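Beta-galactosidase (Bacillus circulans subsp. alkalophilus, PDB 3TTY) hydrolyses terminal beta-galactosidic bonds, as a glycoside hydrolase whose TIM-barrel domain is joined to a trimerisation domain and a C-terminal beta domain. Local coordinates at residues 431-443 / 607-621. Numbering follows the deposited sequence.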
ATOM      1  N   TYR A 431      29.445  10.118   6.543  1.00 20.72           N
ATOM      2  CA  TYR A 431      29.511  10.570   7.927  1.00 23.06           C
ATOM      3  C   TYR A 431      29.869   9.421   8.887  1.00 22.17           C
ATOM      4  O   TYR A 431      30.696   9.588   9.768  1.00 19.65           O
ATOM      5  CB  TYR A 431      28.203  11.233   8.347  1.00 20.12           C
ATOM      6  CG  TYR A 431      28.273  11.871   9.719  1.00 25.88           C
ATOM      7  CD1 TYR A 431      28.704  13.186   9.872  1.00 25.07           C
ATOM      8  CD2 TYR A 431      27.921  11.156  10.865  1.00 21.35           C
ATOM      9  CE1 TYR A 431      28.768  13.777  11.124  1.00 23.24           C
ATOM     10  CE2 TYR A 431      27.981  11.742  12.118  1.00 20.78           C
ATOM     11  CZ  TYR A 431      28.409  13.046  12.243  1.00 21.55           C
ATOM     12  OH  TYR A 431      28.481  13.626  13.480  1.00 22.44           O
ATOM     13  N   ASP A 432      29.234   8.268   8.690  1.00 22.51           N
ATOM     14  CA  ASP A 432      29.494   7.056   9.461  1.00 20.67           C
ATOM     15  C   ASP A 432      30.983   6.737   9.443  1.00 25.39           C
ATOM     16  O   ASP A 432      31.605   6.561  10.489  1.00 25.99           O
ATOM     17  CB  ASP A 432      28.716   5.898   8.840  1.00 21.64           C
ATOM     18  CG  ASP A 432      28.511   4.733   9.793  1.00 28.74           C
ATOM     19  OD1 ASP A 432      28.279   4.966  10.999  1.00 27.19           O
ATOM     20  OD2 ASP A 432      28.560   3.570   9.324  1.00 30.80           O
ATOM     21  N   ALA A 433      31.554   6.683   8.245  1.00 21.34           N
ATOM     22  CA  ALA A 433      32.961   6.360   8.066  1.00 20.73           C
ATOM     23  C   ALA A 433      33.857   7.263   8.906  1.00 24.76           C
ATOM     24  O   ALA A 433      34.872   6.816   9.438  1.00 28.73           O
ATOM     25  CB  ALA A 433      33.349   6.445   6.581  1.00 20.79           C
ATOM     26  N   LEU A 434      33.488   8.534   9.020  1.00 22.78           N
ATOM     27  CA  LEU A 434      34.248   9.455   9.859  1.00 24.47           C
ATOM     28  C   LEU A 434      33.978   9.135  11.329  1.00 26.48           C
ATOM     29  O   LEU A 434      34.905   9.015  12.129  1.00 22.03           O
ATOM     30  CB  LEU A 434      33.887  10.904   9.536  1.00 22.71           C
ATOM     31  CG  LEU A 434      34.398  11.431   8.178  1.00 24.84           C
ATOM     32  CD1 LEU A 434      33.478  12.499   7.613  1.00 18.46           C
ATOM     33  CD2 LEU A 434      35.807  11.982   8.309  1.00 21.73           C
ATOM     34  N   TYR A 435      32.697   8.987  11.660  1.00 23.72           N
ATOM     35  CA  TYR A 435      32.248   8.655  13.006  1.00 24.78           C
ATOM     36  C   TYR A 435      33.055   7.488  13.567  1.00 24.32           C
ATOM     37  O   TYR A 435      33.557   7.562  14.681  1.00 23.83           O
ATOM     38  CB  TYR A 435      30.749   8.335  12.962  1.00 19.99           C
ATOM     39  CG  TYR A 435      30.105   7.772  14.208  1.00 16.90           C
ATOM     40  CD1 TYR A 435      29.441   8.601  15.106  1.00 22.24           C
ATOM     41  CD2 TYR A 435      30.087   6.403  14.449  1.00 22.92           C
ATOM     42  CE1 TYR A 435      28.815   8.090  16.240  1.00 21.38           C
ATOM     43  CE2 TYR A 435      29.471   5.874  15.583  1.00 21.59           C
ATOM     44  CZ  TYR A 435      28.833   6.729  16.471  1.00 25.02           C
ATOM     45  OH  TYR A 435      28.210   6.224  17.588  1.00 29.18           O
ATOM     46  N   LYS A 436      33.198   6.427  12.781  1.00 21.92           N
ATOM     47  CA  LYS A 436      33.871   5.216  13.243  1.00 25.88           C
ATOM     48  C   LYS A 436      35.346   5.408  13.568  1.00 25.56           C
ATOM     49  O   LYS A 436      35.960   4.549  14.199  1.00 27.82           O
ATOM     50  CB  LYS A 436      33.724   4.102  12.216  1.00 27.82           C
ATOM     51  CG  LYS A 436      32.340   3.505  12.151  1.00 29.73           C
ATOM     52  CD  LYS A 436      32.237   2.548  10.968  1.00 32.81           C
ATOM     53  CE  LYS A 436      30.856   1.912  10.904  1.00 40.41           C
ATOM     54  NZ  LYS A 436      30.627   1.193   9.609  1.00 59.30           N
ATOM     55  N   GLN A 437      35.913   6.526  13.133  1.00 22.06           N
ATOM     56  CA  GLN A 437      37.325   6.777  13.348  1.00 25.89           C
ATOM     57  C   GLN A 437      37.519   7.951  14.292  1.00 25.76           C
ATOM     58  O   GLN A 437      38.642   8.386  14.524  1.00 26.78           O
ATOM     59  CB  GLN A 437      38.058   7.004  12.015  1.00 23.60           C
ATOM     60  CG  GLN A 437      37.908   5.822  11.057  1.00 26.34           C
ATOM     61  CD  GLN A 437      38.569   6.054   9.703  1.00 29.68           C
ATOM     62  OE1 GLN A 437      39.493   6.858   9.582  1.00 32.68           O
ATOM     63  NE2 GLN A 437      38.099   5.344   8.683  1.00 26.22           N
ATOM     64  N   ASN A 438      36.416   8.441  14.851  1.00 20.80           N
ATOM     65  CA  ASN A 438      36.469   9.562  15.778  1.00 25.11           C
ATOM     66  C   ASN A 438      37.136  10.786  15.136  1.00 26.02           C
ATOM     67  O   ASN A 438      37.853  11.544  15.794  1.00 25.20           O
ATOM     68  CB  ASN A 438      37.181   9.166  17.083  1.00 25.24           C
ATOM     69  CG  ASN A 438      36.533   7.962  17.769  1.00 28.68           C
ATOM     70  OD1 ASN A 438      35.306   7.822  17.790  1.00 30.64           O
ATOM     71  ND2 ASN A 438      37.358   7.085  18.326  1.00 27.52           N
ATOM     72  N   ILE A 439      36.903  10.966  13.841  1.00 24.43           N
ATOM     73  CA  ILE A 439      37.384  12.159  13.158  1.00 27.29           C
ATOM     74  C   ILE A 439      36.346  13.229  13.390  1.00 24.86           C
ATOM     75  O   ILE A 439      35.190  13.066  13.006  1.00 25.87           O
ATOM     76  CB  ILE A 439      37.541  11.949  11.631  1.00 30.08           C
ATOM     77  CG1 ILE A 439      38.406  10.721  11.311  1.00 25.40           C
ATOM     78  CG2 ILE A 439      38.116  13.201  10.981  1.00 20.63           C
ATOM     79  CD1 ILE A 439      39.890  10.973  11.436  1.00 28.56           C
ATOM     80  N   GLN A 440      36.747  14.316  14.033  1.00 24.86           N
ATOM     81  CA  GLN A 440      35.828  15.401  14.330  1.00 21.75           C
ATOM     82  C   GLN A 440      35.318  16.004  13.025  1.00 25.96           C
ATOM     83  O   GLN A 440      36.105  16.377  12.155  1.00 24.83           O
ATOM     84  CB  GLN A 440      36.530  16.462  15.166  1.00 22.31           C
ATOM     85  CG  GLN A 440      35.640  17.627  15.558  1.00 22.21           C
ATOM     86  CD  GLN A 440      34.571  17.242  16.576  1.00 28.03           C
ATOM     87  OE1 GLN A 440      34.626  16.164  17.191  1.00 23.71           O
ATOM     88  NE2 GLN A 440      33.585  18.125  16.753  1.00 21.32           N
ATOM     89  N   THR A 441      34.001  16.092  12.888  1.00 23.82           N
ATOM     90  CA  THR A 441      33.401  16.517  11.633  1.00 23.88           C
ATOM     91  C   THR A 441      32.208  17.445  11.860  1.00 22.10           C
ATOM     92  O   THR A 441      31.472  17.306  12.841  1.00 24.93           O
ATOM     93  CB  THR A 441      32.911  15.300  10.836  1.00 24.80           C
ATOM     94  OG1 THR A 441      31.922  14.624  11.611  1.00 36.85           O
ATOM     95  CG2 THR A 441      34.033  14.331  10.583  1.00 21.16           C
ATOM     96  N   ASP A 442      32.033  18.401  10.955  1.00 19.65           N
ATOM     97  CA  ASP A 442      30.865  19.277  10.958  1.00 18.68           C
ATOM     98  C   ASP A 442      30.002  19.002   9.745  1.00 20.79           C
ATOM     99  O   ASP A 442      30.512  18.926   8.623  1.00 18.20           O
ATOM    100  CB  ASP A 442      31.278  20.741  10.855  1.00 22.46           C
ATOM    101  CG  ASP A 442      32.012  21.223  12.061  1.00 25.81           C
ATOM    102  OD1 ASP A 442      31.873  20.591  13.131  1.00 25.34           O
ATOM    103  OD2 ASP A 442      32.708  22.252  11.929  1.00 26.96           O
ATOM    104  N   MET A 443      28.695  18.890   9.969  1.00 18.17           N
ATOM    105  CA  MET A 443      27.728  18.950   8.884  1.00 19.10           C
ATOM    106  C   MET A 443      27.558  20.422   8.530  1.00 21.63           C
ATOM    107  O   MET A 443      27.375  21.255   9.419  1.00 19.13           O
ATOM    108  CB  MET A 443      26.393  18.350   9.325  1.00 18.23           C
ATOM    109  CG  MET A 443      26.458  16.870   9.661  1.00 14.21           C
ATOM    110  SD  MET A 443      26.898  15.872   8.234  1.00 20.94           S
ATOM    111  CE  MET A 443      25.729  16.507   7.032  1.00 17.47           C
ATOM    112  N   VAL A 607      45.159  15.208   9.375  1.00 33.87           N
ATOM    113  CA  VAL A 607      44.111  15.216  10.397  1.00 30.26           C
ATOM    114  C   VAL A 607      43.988  13.840  11.024  1.00 27.10           C
ATOM    115  O   VAL A 607      44.039  12.834  10.334  1.00 27.12           O
ATOM    116  CB  VAL A 607      42.756  15.767   9.876  1.00 31.67           C
ATOM    117  CG1 VAL A 607      42.591  15.482   8.414  1.00 33.81           C
ATOM    118  CG2 VAL A 607      41.590  15.222  10.690  1.00 28.54           C
ATOM    119  N   LYS A 608      43.866  13.814  12.347  1.00 32.57           N
ATOM    120  CA  LYS A 608      43.970  12.582  13.122  1.00 31.47           C
ATOM    121  C   LYS A 608      42.737  12.333  13.988  1.00 28.18           C
ATOM    122  O   LYS A 608      42.081  13.276  14.421  1.00 26.64           O
ATOM    123  CB  LYS A 608      45.209  12.652  14.023  1.00 29.88           C
ATOM    124  CG  LYS A 608      46.536  12.596  13.270  1.00 37.89           C
ATOM    125  CD  LYS A 608      47.722  12.724  14.221  1.00 47.80           C
ATOM    126  CE  LYS A 608      49.046  12.445  13.505  1.00 53.81           C
ATOM    127  NZ  LYS A 608      49.220  13.259  12.260  1.00 52.71           N
ATOM    128  N   PRO A 609      42.425  11.056  14.249  1.00 27.60           N
ATOM    129  CA  PRO A 609      41.374  10.712  15.208  1.00 28.78           C
ATOM    130  C   PRO A 609      41.534  11.471  16.519  1.00 29.63           C
ATOM    131  O   PRO A 609      42.656  11.749  16.937  1.00 28.26           O
ATOM    132  CB  PRO A 609      41.601   9.214  15.442  1.00 25.34           C
ATOM    133  CG  PRO A 609      42.119   8.734  14.129  1.00 24.67           C
ATOM    134  CD  PRO A 609      43.009   9.852  13.623  1.00 27.97           C
ATOM    135  N   LEU A 610      40.414  11.820  17.143  1.00 28.35           N
ATOM    136  CA  LEU A 610      40.427  12.379  18.483  1.00 26.45           C
ATOM    137  C   LEU A 610      41.117  11.383  19.400  1.00 29.48           C
ATOM    138  O   LEU A 610      41.977  11.743  20.207  1.00 29.42           O
ATOM    139  CB  LEU A 610      38.995  12.559  18.979  1.00 28.94           C
ATOM    140  CG  LEU A 610      38.285  13.909  18.900  1.00 28.07           C
ATOM    141  CD1 LEU A 610      39.100  14.938  18.138  1.00 30.39           C
ATOM    142  CD2 LEU A 610      36.904  13.725  18.281  1.00 29.18           C
ATOM    143  N   LEU A 611      40.713  10.128  19.251  1.00 24.26           N
ATOM    144  CA  LEU A 611      41.102   9.033  20.117  1.00 28.46           C
ATOM    145  C   LEU A 611      40.881   7.769  19.307  1.00 31.50           C
ATOM    146  O   LEU A 611      40.024   7.746  18.423  1.00 32.44           O
ATOM    147  CB  LEU A 611      40.175   9.002  21.327  1.00 25.67           C
ATOM    148  CG  LEU A 611      40.701   8.907  22.754  1.00 30.12           C
ATOM    149  CD1 LEU A 611      41.939   9.768  22.982  1.00 30.21           C
ATOM    150  CD2 LEU A 611      39.585   9.297  23.702  1.00 25.84           C
ATOM    151  N   ASN A 612      41.653   6.723  19.586  1.00 31.37           N
ATOM    152  CA  ASN A 612      41.354   5.404  19.043  1.00 33.35           C
ATOM    153  C   ASN A 612      40.543   4.624  20.059  1.00 31.81           C
ATOM    154  O   ASN A 612      40.945   4.521  21.213  1.00 36.52           O
ATOM    155  CB  ASN A 612      42.635   4.649  18.684  1.00 33.15           C
ATOM    156  CG  ASN A 612      43.314   5.221  17.458  1.00 44.95           C
ATOM    157  OD1 ASN A 612      42.897   4.961  16.329  1.00 46.25           O
ATOM    158  ND2 ASN A 612      44.358   6.019  17.673  1.00 41.44           N
ATOM    159  N   THR A 613      39.398   4.093  19.639  1.00 29.27           N
ATOM    160  CA  THR A 613      38.513   3.376  20.553  1.00 30.38           C
ATOM    161  C   THR A 613      37.875   2.183  19.873  1.00 27.96           C
ATOM    162  O   THR A 613      37.852   2.099  18.653  1.00 28.27           O
ATOM    163  CB  THR A 613      37.380   4.277  21.098  1.00 29.84           C
ATOM    164  OG1 THR A 613      36.568   4.725  20.008  1.00 31.67           O
ATOM    165  CG2 THR A 613      37.938   5.477  21.859  1.00 26.59           C
ATOM    166  N   PRO A 614      37.355   1.246  20.673  1.00 30.65           N
ATOM    167  CA  PRO A 614      36.689   0.053  20.150  1.00 29.97           C
ATOM    168  C   PRO A 614      35.431   0.420  19.388  1.00 28.08           C
ATOM    169  O   PRO A 614      34.946   1.544  19.515  1.00 31.84           O
ATOM    170  CB  PRO A 614      36.325  -0.729  21.419  1.00 29.25           C
ATOM    171  CG  PRO A 614      37.283  -0.247  22.452  1.00 31.07           C
ATOM    172  CD  PRO A 614      37.497   1.205  22.137  1.00 30.64           C
ATOM    173  N   ASP A 615      34.909  -0.525  18.611  1.00 27.62           N
ATOM    174  CA  ASP A 615      33.690  -0.299  17.849  1.00 29.68           C
ATOM    175  C   ASP A 615      32.550   0.070  18.786  1.00 33.55           C
ATOM    176  O   ASP A 615      32.336  -0.586  19.804  1.00 30.98           O
ATOM    177  CB  ASP A 615      33.308  -1.539  17.031  1.00 32.18           C
ATOM    178  CG  ASP A 615      34.308  -1.846  15.925  1.00 42.87           C
ATOM    179  OD1 ASP A 615      35.215  -1.012  15.688  1.00 36.34           O
ATOM    180  OD2 ASP A 615      34.182  -2.920  15.287  1.00 48.91           O
ATOM    181  N   GLY A 616      31.825   1.128  18.441  1.00 30.95           N
ATOM    182  CA  GLY A 616      30.663   1.528  19.205  1.00 27.31           C
ATOM    183  C   GLY A 616      30.992   2.463  20.347  1.00 26.07           C
ATOM    184  O   GLY A 616      30.123   2.816  21.130  1.00 26.31           O
ATOM    185  N   VAL A 617      32.254   2.854  20.453  1.00 25.31           N
ATOM    186  CA  VAL A 617      32.638   3.832  21.453  1.00 26.60           C
ATOM    187  C   VAL A 617      32.872   5.150  20.738  1.00 26.93           C
ATOM    188  O   VAL A 617      33.921   5.376  20.133  1.00 25.12           O
ATOM    189  CB  VAL A 617      33.900   3.412  22.234  1.00 28.81           C
ATOM    190  CG1 VAL A 617      34.356   4.543  23.167  1.00 22.46           C
ATOM    191  CG2 VAL A 617      33.634   2.128  23.010  1.00 30.39           C
ATOM    192  N   GLU A 618      31.878   6.016  20.803  1.00 23.64           N
ATOM    193  CA  GLU A 618      31.920   7.259  20.066  1.00 23.70           C
ATOM    194  C   GLU A 618      32.730   8.316  20.800  1.00 24.80           C
ATOM    195  O   GLU A 618      32.587   8.505  22.012  1.00 22.24           O
ATOM    196  CB  GLU A 618      30.499   7.753  19.819  1.00 22.30           C
ATOM    197  CG  GLU A 618      30.418   9.150  19.243  1.00 22.76           C
ATOM    198  CD  GLU A 618      28.991   9.633  19.151  1.00 22.91           C
ATOM    199  OE1 GLU A 618      28.083   8.875  19.557  1.00 23.18           O
ATOM    200  OE2 GLU A 618      28.780  10.772  18.693  1.00 23.72           O
ATOM    201  N   VAL A 619      33.594   9.004  20.065  1.00 21.20           N
ATOM    202  CA  VAL A 619      34.293  10.135  20.639  1.00 22.32           C
ATOM    203  C   VAL A 619      34.057  11.412  19.833  1.00 23.06           C
ATOM    204  O   VAL A 619      34.201  11.420  18.612  1.00 21.47           O
ATOM    205  CB  VAL A 619      35.798   9.862  20.756  1.00 21.57           C
ATOM    206  CG1 VAL A 619      36.477  11.011  21.484  1.00 20.47           C
ATOM    207  CG2 VAL A 619      36.040   8.542  21.476  1.00 24.11           C
ATOM    208  N   ALA A 620      33.702  12.490  20.522  1.00 20.12           N
ATOM    209  CA  ALA A 620      33.492  13.768  19.865  1.00 19.72           C
ATOM    210  C   ALA A 620      34.026  14.881  20.745  1.00 25.41           C
ATOM    211  O   ALA A 620      34.134  14.724  21.959  1.00 24.35           O
ATOM    212  CB  ALA A 620      32.015  13.978  19.563  1.00 22.91           C
ATOM    213  N   GLU A 621      34.345  16.019  20.138  1.00 23.81           N
ATOM    214  CA  GLU A 621      35.046  17.065  20.854  1.00 25.78           C
ATOM    215  C   GLU A 621      34.336  18.405  20.787  1.00 26.63           C
ATOM    216  O   GLU A 621      33.866  18.817  19.728  1.00 29.50           O
ATOM    217  CB  GLU A 621      36.474  17.222  20.305  1.00 23.96           C
ATOM    218  CG  GLU A 621      37.286  18.316  21.018  1.00 24.33           C
ATOM    219  CD  GLU A 621      38.551  18.718  20.256  1.00 31.73           C
ATOM    220  OE1 GLU A 621      38.438  19.065  19.061  1.00 29.28           O
ATOM    221  OE2 GLU A 621      39.657  18.678  20.847  1.00 28.53           O
TER
HETATM  222  O   HOH W   1      32.800   9.695  16.700  1.00 24.47           O
HETATM  223  O   HOH W   2      36.126   3.582  16.855  1.00 35.38           O
HETATM  224  O   HOH W   3      35.186   1.762  14.666  1.00 37.59           O
HETATM  225  O   HOH W   4      40.175   5.910  15.011  1.00 29.04           O
HETATM  226  O   HOH W   5      39.591  14.739  14.750  1.00 23.87           O
HETATM  227  O   HOH W   6      34.202  13.039  16.165  1.00 29.83           O
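Asn438 ND2 is gripped by two acceptors, Leu611 O at 2.7 Å and Thr613 OG1 at 3.0 Å. Both lie in its amide plane, and the first N-H angle is 169° with the second bond also near straight, so each proton has its own partner and the amide cannot readily turn. Its other end, OD1, takes the backbone N-H of Val619 at 3.1 Å from above the carbonyl plane, a more bent bond (142°). Thr613 OG1 donates in turn to Val617 O, tying the loop to the strand start. Replacing Asn438 by an alanine is likely to leave Leu611 O, Thr613 OG1 and the Val619 N-H without these mates, and to open a gap where CG now meets Val619 CB. Backbone bonding adds Leu610 N to Asn438 O, 2.9 Å and nearly straight. With CG anti to the backbone N (chi1 -179°) and a bend at chi2, Gln440 brings OE1 to Glu621 N, 3.0 Å. Tyr435 CE1 lies 3.3 Å from Glu618 CD, and its OH gives OE1 only a weak hydrogen bond; OE2 is hydrogen-bonded to His337. Asn438, at positive phi, is the C-prime residue of the Schellman motif ending helix 423-435; the contact joins the turn before strand 441-444 to edge strand 617-624 of the C-terminal sheet, with helix 284-296 touching Tyr435 and Glu618.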